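Local coordinates for attachment invasion locus protein (Yersinia pestis, PDB 3QRA), which mediates adhesion to host cells and, as an outer-membrane beta-barrel of the Ail family, promotes their invasion by an unknown mechanism, at residues Asn125-Glu137 with Lys145-Phe157. Sequence-based numbering, arbitrary orientation.
Sequences NPHPNFVIDASYE and KVGTWMLGAGYRF. With C8E ((hydroxyethyloxy)tri(ethyloxy)octane), chain B; C8E ((hydroxyethyloxy)tri(ethyloxy)octane), chain H.
The carbonyl oxygen of Pro-128 is gripped twice by the guanidinium of Arg-156: NE donates to Pro-128 O at 2.8 Å, while NH2 bonds weakly. A bend at chi3 (72°) turns the arginine back toward the turn; one guanidinium face stacks, offset, on the amide of Asn-125 just before it, the planes 10° apart. NH1 forms salt bridges with Glu-4 and Glu-37, tying this end of the hairpin to the first two strands. Asn-129 ND2 adds a straight bond to Arg-156 O (3.0 Å, 170°), in the amide plane.

Paired backbone bonds run from Val-131 and Gly-154 to Glu-137 and Thr-148. On the lipid-facing side the rings of Tyr-136 and Trp-149 meet obliquely, Tyr-136 CD1 3.5 Å from Trp-149 CE2, and Tyr-136 CB makes a CH-pi contact over the six-membered ring, 3.8 Å from its centroid. One detergent molecule touches both aromatics; another runs past Gly-152 and Ala-153 to Tyr-155. On the inner side Met-150 SD lies 3.5 Å from Ser-135 OG, which bonds to Lys-33; Asp-133 pairs with the same lysine through OD2 and is hydrogen-bonded to Tyr-89 through OD1. A largely polar interior and an aromatic and aliphatic exterior typify outer-membrane beta-barrels, here in the C-terminal hairpin of an eight-stranded one.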
ATOM      1  N   ASN A 125      -6.988  -1.421  18.070  1.00 24.12           N
ATOM      2  CA  ASN A 125      -7.948  -2.452  18.466  1.00 22.47           C
ATOM      3  C   ASN A 125      -9.000  -1.873  19.400  1.00 28.38           C
ATOM      4  O   ASN A 125      -8.797  -1.842  20.612  1.00 30.81           O
ATOM      5  CB  ASN A 125      -7.237  -3.616  19.177  1.00 26.96           C
ATOM      6  CG  ASN A 125      -6.078  -4.174  18.370  1.00 31.01           C
ATOM      7  OD1 ASN A 125      -4.915  -4.054  18.768  1.00 28.82           O
ATOM      8  ND2 ASN A 125      -6.387  -4.764  17.212  1.00 25.41           N
ATOM      9  N   PRO A 126     -10.133  -1.422  18.842  1.00 31.67           N
ATOM     10  CA  PRO A 126     -11.207  -0.841  19.656  1.00 35.35           C
ATOM     11  C   PRO A 126     -11.846  -1.904  20.543  1.00 36.82           C
ATOM     12  O   PRO A 126     -12.401  -1.600  21.600  1.00 39.52           O
ATOM     13  CB  PRO A 126     -12.213  -0.342  18.608  1.00 34.68           C
ATOM     14  CG  PRO A 126     -11.947  -1.172  17.391  1.00 33.94           C
ATOM     15  CD  PRO A 126     -10.470  -1.455  17.405  1.00 31.74           C
ATOM     16  N   HIS A 127     -11.761  -3.148  20.084  1.00 33.83           N
ATOM     17  CA  HIS A 127     -12.190  -4.328  20.828  1.00 33.45           C
ATOM     18  C   HIS A 127     -11.051  -5.313  20.606  1.00 36.93           C
ATOM     19  O   HIS A 127     -10.369  -5.248  19.585  1.00 33.83           O
ATOM     20  CB  HIS A 127     -13.517  -4.853  20.261  1.00 38.57           C
ATOM     21  CG  HIS A 127     -14.008  -6.120  20.896  1.00 39.30           C
ATOM     22  ND1 HIS A 127     -13.475  -7.357  20.602  1.00 36.59           N
ATOM     23  CD2 HIS A 127     -15.015  -6.348  21.775  1.00 40.00           C
ATOM     24  CE1 HIS A 127     -14.119  -8.288  21.287  1.00 37.36           C
ATOM     25  NE2 HIS A 127     -15.059  -7.701  22.007  1.00 39.50           N
ATOM     26  N   PRO A 128     -10.798  -6.201  21.572  1.00 34.79           N
ATOM     27  CA  PRO A 128      -9.629  -7.078  21.415  1.00 33.47           C
ATOM     28  C   PRO A 128      -9.636  -7.934  20.140  1.00 39.96           C
ATOM     29  O   PRO A 128      -8.555  -8.313  19.684  1.00 35.10           O
ATOM     30  CB  PRO A 128      -9.694  -7.964  22.665  1.00 39.75           C
ATOM     31  CG  PRO A 128     -10.360  -7.096  23.682  1.00 42.18           C
ATOM     32  CD  PRO A 128     -11.389  -6.299  22.919  1.00 41.27           C
ATOM     33  N   ASN A 129     -10.809  -8.225  19.576  1.00 34.73           N
ATOM     34  CA  ASN A 129     -10.874  -9.052  18.368  1.00 32.66           C
ATOM     35  C   ASN A 129     -11.070  -8.298  17.056  1.00 32.49           C
ATOM     36  O   ASN A 129     -11.261  -8.916  16.014  1.00 32.06           O
ATOM     37  CB  ASN A 129     -11.955 -10.124  18.496  1.00 33.15           C
ATOM     38  CG  ASN A 129     -11.712 -11.044  19.664  1.00 40.88           C
ATOM     39  OD1 ASN A 129     -12.462 -11.030  20.630  1.00 40.26           O
ATOM     40  ND2 ASN A 129     -10.653 -11.843  19.586  1.00 39.23           N
ATOM     41  N   PHE A 130     -11.027  -6.973  17.102  1.00 28.84           N
ATOM     42  CA  PHE A 130     -11.186  -6.179  15.885  1.00 28.11           C
ATOM     43  C   PHE A 130      -9.942  -5.382  15.621  1.00 30.91           C
ATOM     44  O   PHE A 130      -9.189  -5.074  16.544  1.00 26.75           O
ATOM     45  CB  PHE A 130     -12.367  -5.227  15.998  1.00 23.84           C
ATOM     46  CG  PHE A 130     -13.683  -5.930  16.170  1.00 32.18           C
ATOM     47  CD1 PHE A 130     -14.455  -6.254  15.072  1.00 40.28           C
ATOM     48  CD2 PHE A 130     -14.124  -6.303  17.428  1.00 42.86           C
ATOM     49  CE1 PHE A 130     -15.662  -6.915  15.232  1.00 43.02           C
ATOM     50  CE2 PHE A 130     -15.327  -6.965  17.591  1.00 45.45           C
ATOM     51  CZ  PHE A 130     -16.095  -7.268  16.492  1.00 40.30           C
ATOM     52  N   VAL A 131      -9.742  -5.034  14.356  1.00 23.00           N
ATOM     53  CA  VAL A 131      -8.581  -4.276  13.894  1.00 24.06           C
ATOM     54  C   VAL A 131      -9.010  -3.149  12.989  1.00 25.54           C
ATOM     55  O   VAL A 131      -9.800  -3.347  12.158  1.00 25.53           O
ATOM     56  CB  VAL A 131      -7.649  -5.092  13.026  1.00 27.46           C
ATOM     57  CG1 VAL A 131      -6.383  -4.368  12.802  1.00 30.94           C
ATOM     58  CG2 VAL A 131      -7.361  -6.283  13.588  1.00 38.67           C
ATOM     59  N   ILE A 132      -8.440  -1.990  13.191  1.00 24.63           N
ATOM     60  CA  ILE A 132      -8.479  -0.898  12.245  1.00 23.19           C
ATOM     61  C   ILE A 132      -7.031  -0.607  11.911  1.00 24.41           C
ATOM     62  O   ILE A 132      -6.205  -0.459  12.805  1.00 23.84           O
ATOM     63  CB  ILE A 132      -9.152   0.343  12.846  1.00 27.98           C
ATOM     64  CG1 ILE A 132     -10.591   0.001  13.255  1.00 32.54           C
ATOM     65  CG2 ILE A 132      -9.114   1.509  11.843  1.00 26.46           C
ATOM     66  CD1 ILE A 132     -11.347   1.156  13.848  1.00 40.21           C
ATOM     67  N   ASP A 133      -6.710  -0.574  10.626  1.00 21.32           N
ATOM     68  CA  ASP A 133      -5.325  -0.481  10.197  1.00 19.94           C
ATOM     69  C   ASP A 133      -5.151   0.773   9.345  1.00 21.52           C
ATOM     70  O   ASP A 133      -5.995   1.061   8.507  1.00 21.64           O
ATOM     71  CB  ASP A 133      -4.948  -1.729   9.377  1.00 21.29           C
ATOM     72  CG  ASP A 133      -3.540  -1.637   8.793  1.00 21.07           C
ATOM     73  OD1 ASP A 133      -2.584  -1.937   9.535  1.00 21.32           O
ATOM     74  OD2 ASP A 133      -3.394  -1.265   7.600  1.00 22.44           O
ATOM     75  N   ALA A 134      -4.065   1.514   9.545  1.00 23.17           N
ATOM     76  CA  ALA A 134      -3.798   2.652   8.659  1.00 22.64           C
ATOM     77  C   ALA A 134      -2.310   2.771   8.431  1.00 22.81           C
ATOM     78  O   ALA A 134      -1.526   2.623   9.368  1.00 21.74           O
ATOM     79  CB  ALA A 134      -4.355   3.960   9.240  1.00 23.16           C
ATOM     80  N   SER A 135      -1.914   3.025   7.191  1.00 19.47           N
ATOM     81  CA  SER A 135      -0.484   3.148   6.919  1.00 20.48           C
ATOM     82  C   SER A 135      -0.184   4.002   5.698  1.00 21.01           C
ATOM     83  O   SER A 135      -1.069   4.299   4.897  1.00 20.96           O
ATOM     84  CB  SER A 135       0.156   1.754   6.769  1.00 20.37           C
ATOM     85  OG  SER A 135      -0.113   1.186   5.498  1.00 20.14           O
ATOM     86  N   TYR A 136       1.077   4.407   5.592  1.00 18.97           N
ATOM     87  CA  TYR A 136       1.578   5.134   4.435  1.00 17.67           C
ATOM     88  C   TYR A 136       2.781   4.380   3.880  1.00 20.30           C
ATOM     89  O   TYR A 136       3.555   3.752   4.626  1.00 19.77           O
ATOM     90  CB  TYR A 136       1.970   6.573   4.803  1.00 20.33           C
ATOM     91  CG  TYR A 136       2.657   7.301   3.668  1.00 19.28           C
ATOM     92  CD1 TYR A 136       1.917   7.863   2.629  1.00 25.55           C
ATOM     93  CD2 TYR A 136       4.046   7.428   3.629  1.00 23.77           C
ATOM     94  CE1 TYR A 136       2.542   8.531   1.585  1.00 26.69           C
ATOM     95  CE2 TYR A 136       4.676   8.089   2.578  1.00 26.03           C
ATOM     96  CZ  TYR A 136       3.916   8.633   1.565  1.00 28.66           C
ATOM     97  OH  TYR A 136       4.522   9.295   0.517  1.00 32.82           O
ATOM     98  N   GLU A 137       2.924   4.430   2.562  1.00 17.89           N
ATOM     99  CA  GLU A 137       4.005   3.756   1.874  1.00 19.54           C
ATOM    100  C   GLU A 137       4.584   4.682   0.818  1.00 24.03           C
ATOM    101  O   GLU A 137       3.860   5.440   0.212  1.00 22.22           O
ATOM    102  CB  GLU A 137       3.443   2.516   1.200  1.00 21.76           C
ATOM    103  CG  GLU A 137       4.429   1.713   0.394  1.00 20.33           C
ATOM    104  CD  GLU A 137       3.787   0.413  -0.032  1.00 26.67           C
ATOM    105  OE1 GLU A 137       3.562  -0.434   0.861  1.00 28.26           O
ATOM    106  OE2 GLU A 137       3.465   0.265  -1.233  1.00 28.53           O
ATOM    107  N   LYS A 145       7.736   9.151  -8.322  1.00 24.47           N
ATOM    108  CA  LYS A 145       7.493   8.914  -6.898  1.00 19.74           C
ATOM    109  C   LYS A 145       6.053   8.440  -6.697  1.00 24.94           C
ATOM    110  O   LYS A 145       5.119   8.979  -7.292  1.00 25.61           O
ATOM    111  CB  LYS A 145       7.742  10.197  -6.104  1.00 26.99           C
ATOM    112  CG  LYS A 145       9.192  10.684  -6.160  1.00 30.39           C
ATOM    113  CD  LYS A 145       9.329  12.114  -5.673  1.00 33.91           C
ATOM    114  CE  LYS A 145       8.984  13.100  -6.789  1.00 47.93           C
ATOM    115  NZ  LYS A 145       8.984  14.511  -6.319  1.00 54.38           N
ATOM    116  N   VAL A 146       5.880   7.405  -5.891  1.00 21.39           N
ATOM    117  CA  VAL A 146       4.549   6.883  -5.591  1.00 22.28           C
ATOM    118  C   VAL A 146       4.336   6.888  -4.088  1.00 23.12           C
ATOM    119  O   VAL A 146       5.043   6.196  -3.349  1.00 22.63           O
ATOM    120  CB  VAL A 146       4.345   5.439  -6.113  1.00 23.49           C
ATOM    121  CG1 VAL A 146       2.901   4.965  -5.838  1.00 23.08           C
ATOM    122  CG2 VAL A 146       4.694   5.321  -7.594  1.00 22.96           C
ATOM    123  N   GLY A 147       3.368   7.677  -3.634  1.00 22.12           N
ATOM    124  CA  GLY A 147       2.980   7.651  -2.232  1.00 20.54           C
ATOM    125  C   GLY A 147       1.616   6.991  -2.095  1.00 24.13           C
ATOM    126  O   GLY A 147       0.701   7.324  -2.831  1.00 23.15           O
ATOM    127  N   THR A 148       1.470   6.060  -1.168  1.00 20.13           N
ATOM    128  CA  THR A 148       0.218   5.320  -1.055  1.00 21.47           C
ATOM    129  C   THR A 148      -0.298   5.301   0.378  1.00 25.87           C
ATOM    130  O   THR A 148       0.411   4.895   1.295  1.00 24.71           O
ATOM    131  CB  THR A 148       0.381   3.865  -1.565  1.00 21.82           C
ATOM    132  OG1 THR A 148       0.872   3.879  -2.916  1.00 21.60           O
ATOM    133  CG2 THR A 148      -0.970   3.090  -1.489  1.00 18.05           C
ATOM    134  N   TRP A 149      -1.537   5.743   0.555  1.00 22.33           N
ATOM    135  CA  TRP A 149      -2.207   5.674   1.845  1.00 20.52           C
ATOM    136  C   TRP A 149      -3.149   4.487   1.869  1.00 23.67           C
ATOM    137  O   TRP A 149      -3.748   4.139   0.854  1.00 20.97           O
ATOM    138  CB  TRP A 149      -2.989   6.954   2.127  1.00 23.34           C
ATOM    139  CG  TRP A 149      -2.108   8.099   2.575  1.00 30.99           C
ATOM    140  CD1 TRP A 149      -1.603   9.098   1.804  1.00 31.49           C
ATOM    141  CD2 TRP A 149      -1.634   8.332   3.906  1.00 30.56           C
ATOM    142  NE1 TRP A 149      -0.847   9.956   2.578  1.00 33.72           N
ATOM    143  CE2 TRP A 149      -0.853   9.504   3.873  1.00 36.26           C
ATOM    144  CE3 TRP A 149      -1.799   7.663   5.128  1.00 36.00           C
ATOM    145  CZ2 TRP A 149      -0.231  10.022   5.016  1.00 41.53           C
ATOM    146  CZ3 TRP A 149      -1.183   8.181   6.263  1.00 46.51           C
ATOM    147  CH2 TRP A 149      -0.410   9.349   6.197  1.00 41.65           C
ATOM    148  N   MET A 150      -3.262   3.877   3.044  1.00 19.93           N
ATOM    149  CA  MET A 150      -4.043   2.659   3.208  1.00 17.03           C
ATOM    150  C   MET A 150      -4.860   2.766   4.471  1.00 22.54           C
ATOM    151  O   MET A 150      -4.354   3.209   5.507  1.00 21.85           O
ATOM    152  CB  MET A 150      -3.109   1.448   3.297  1.00 20.53           C
ATOM    153  CG  MET A 150      -2.217   1.277   2.048  1.00 22.96           C
ATOM    154  SD  MET A 150      -0.975  -0.010   2.273  1.00 25.77           S
ATOM    155  CE  MET A 150       0.283   0.591   1.132  1.00 26.96           C
ATOM    156  N   LEU A 151      -6.122   2.340   4.379  1.00 23.91           N
ATOM    157  CA  LEU A 151      -7.016   2.347   5.537  1.00 22.38           C
ATOM    158  C   LEU A 151      -7.919   1.125   5.463  1.00 23.81           C
ATOM    159  O   LEU A 151      -8.703   0.988   4.527  1.00 21.87           O
ATOM    160  CB  LEU A 151      -7.870   3.609   5.550  1.00 24.21           C
ATOM    161  CG  LEU A 151      -8.967   3.677   6.622  1.00 33.06           C
ATOM    162  CD1 LEU A 151      -8.365   3.696   8.024  1.00 27.77           C
ATOM    163  CD2 LEU A 151      -9.855   4.901   6.406  1.00 34.79           C
ATOM    164  N   GLY A 152      -7.812   0.246   6.453  1.00 21.66           N
ATOM    165  CA  GLY A 152      -8.490  -1.033   6.405  1.00 21.70           C
ATOM    166  C   GLY A 152      -9.016  -1.491   7.748  1.00 24.03           C
ATOM    167  O   GLY A 152      -8.899  -0.800   8.754  1.00 23.38           O
ATOM    168  N   ALA A 153      -9.623  -2.666   7.748  1.00 22.28           N
ATOM    169  CA  ALA A 153     -10.224  -3.209   8.956  1.00 26.93           C
ATOM    170  C   ALA A 153     -10.309  -4.716   8.835  1.00 25.22           C
ATOM    171  O   ALA A 153     -10.238  -5.281   7.734  1.00 26.35           O
ATOM    172  CB  ALA A 153     -11.620  -2.609   9.199  1.00 26.69           C
ATOM    173  N   GLY A 154     -10.456  -5.370   9.981  1.00 27.21           N
ATOM    174  CA  GLY A 154     -10.543  -6.810   9.998  1.00 23.99           C
ATOM    175  C   GLY A 154     -10.573  -7.336  11.417  1.00 28.06           C
ATOM    176  O   GLY A 154     -11.049  -6.664  12.331  1.00 24.01           O
ATOM    177  N   TYR A 155     -10.036  -8.533  11.606  1.00 28.83           N
ATOM    178  CA  TYR A 155     -10.219  -9.229  12.867  1.00 27.08           C
ATOM    179  C   TYR A 155      -8.916  -9.724  13.429  1.00 30.51           C
ATOM    180  O   TYR A 155      -7.954  -9.912  12.694  1.00 27.17           O
ATOM    181  CB  TYR A 155     -11.151 -10.406  12.672  1.00 30.02           C
ATOM    182  CG  TYR A 155     -12.473  -9.982  12.104  1.00 28.61           C
ATOM    183  CD1 TYR A 155     -13.460  -9.445  12.925  1.00 28.70           C
ATOM    184  CD2 TYR A 155     -12.730 -10.093  10.746  1.00 33.77           C
ATOM    185  CE1 TYR A 155     -14.680  -9.049  12.408  1.00 33.62           C
ATOM    186  CE2 TYR A 155     -13.945  -9.695  10.218  1.00 34.16           C
ATOM    187  CZ  TYR A 155     -14.914  -9.174  11.051  1.00 39.08           C
ATOM    188  OH  TYR A 155     -16.124  -8.779  10.524  1.00 37.56           O
ATOM    189  N   ARG A 156      -8.906  -9.927  14.742  1.00 27.72           N
ATOM    190  CA  ARG A 156      -7.783 -10.488  15.451  1.00 28.96           C
ATOM    191  C   ARG A 156      -8.203 -11.652  16.309  1.00 30.74           C
ATOM    192  O   ARG A 156      -9.107 -11.515  17.026  1.00 36.28           O
ATOM    193  CB  ARG A 156      -7.178  -9.448  16.361  1.00 31.27           C
ATOM    194  CG  ARG A 156      -6.101 -10.009  17.132  1.00 35.42           C
ATOM    195  CD  ARG A 156      -5.250  -9.010  17.692  1.00 37.55           C
ATOM    196  NE  ARG A 156      -5.893  -8.332  18.747  1.00 49.16           N
ATOM    197  CZ  ARG A 156      -5.264  -8.008  19.848  1.00 57.09           C
ATOM    198  NH1 ARG A 156      -4.019  -8.299  19.927  1.00 60.71           N
ATOM    199  NH2 ARG A 156      -5.845  -7.370  20.817  1.00 50.07           N
ATOM    200  N   PHE A 157      -7.503 -12.757  16.197  1.00 35.09           N
ATOM    201  CA  PHE A 157      -7.941 -14.024  16.763  1.00 38.47           C
ATOM    202  C   PHE A 157      -6.719 -14.841  17.123  1.00 39.05           C
ATOM    203  O   PHE A 157      -5.693 -14.729  16.453  1.00 31.58           O
ATOM    204  CB  PHE A 157      -8.761 -14.793  15.722  1.00 42.87           C
ATOM    205  CG  PHE A 157      -8.070 -14.915  14.384  1.00 50.78           C
ATOM    206  CD1 PHE A 157      -8.126 -13.879  13.461  1.00 44.25           C
ATOM    207  CD2 PHE A 157      -7.358 -16.059  14.054  1.00 51.84           C
ATOM    208  CE1 PHE A 157      -7.482 -13.981  12.240  1.00 49.67           C
ATOM    209  CE2 PHE A 157      -6.716 -16.169  12.831  1.00 44.70           C
ATOM    210  CZ  PHE A 157      -6.777 -15.129  11.925  1.00 48.45           C
ATOM    211  OXT PHE A 157      -6.727 -15.633  18.062  1.00 43.28           O
TER
HETATM  212  C1  C8E B   1     -10.089 -10.594   3.613  1.00 45.98           C
HETATM  213  C2  C8E B   1     -10.088 -10.485   5.133  1.00 50.45           C
HETATM  214  C3  C8E B   1     -10.651  -9.145   5.594  1.00 44.41           C
HETATM  215  C4  C8E B   1     -11.740  -9.324   6.645  1.00 46.50           C
HETATM  216  C5  C8E B   1     -13.050  -8.669   6.208  1.00 38.76           C
HETATM  217  C6  C8E B   1     -13.280  -7.396   7.013  1.00 39.56           C
HETATM  218  C7  C8E B   1     -14.210  -6.428   6.289  1.00 39.72           C
HETATM  219  C8  C8E B   1     -13.916  -4.984   6.684  1.00 44.10           C
HETATM  220  O9  C8E B   1     -13.823  -4.218   5.503  1.00 46.91           O
HETATM  221  C10 C8E B   1     -13.670  -2.832   5.723  1.00 23.85           C
HETATM  222  C11 C8E B   1     -12.519  -2.388   4.835  1.00 31.78           C
HETATM  223  O12 C8E B   1     -12.375  -0.987   4.890  1.00 36.90           O
HETATM  224  C13 C8E B   1     -12.070  -0.557   6.183  1.00 25.11           C
HETATM  225  C14 C8E B   1     -12.528   0.874   6.380  1.00 35.27           C
HETATM  226  O15 C8E B   1     -11.921   1.358   7.559  1.00 44.11           O
HETATM  227  C16 C8E B   1     -12.636   0.985   8.718  1.00 45.02           C
HETATM  228  C17 C8E B   1     -14.048   1.552   8.680  1.00 57.73           C
HETATM  229  C1  C8E H   7      -1.223   6.315   9.944  1.00 50.15           C
HETATM  230  C2  C8E H   7       0.036   6.505   9.107  1.00 58.01           C
HETATM  231  C3  C8E H   7       1.209   6.969   9.964  1.00 64.76           C
HETATM  232  C4  C8E H   7       2.542   6.652   9.291  1.00 66.63           C
HETATM  233  C5  C8E H   7       3.422   7.893   9.168  1.00 62.07           C
HETATM  234  C6  C8E H   7       3.824   8.167   7.722  1.00 58.96           C
HETATM  235  C7  C8E H   7       4.115   9.649   7.514  1.00 58.50           C
HETATM  236  C8  C8E H   7       4.468   9.958   6.064  1.00 65.43           C
HETATM  237  O9  C8E H   7       3.980  11.238   5.720  1.00 69.34           O
HETATM  238  O   HOH W   1       3.678   3.849  -2.534  1.00 21.56           O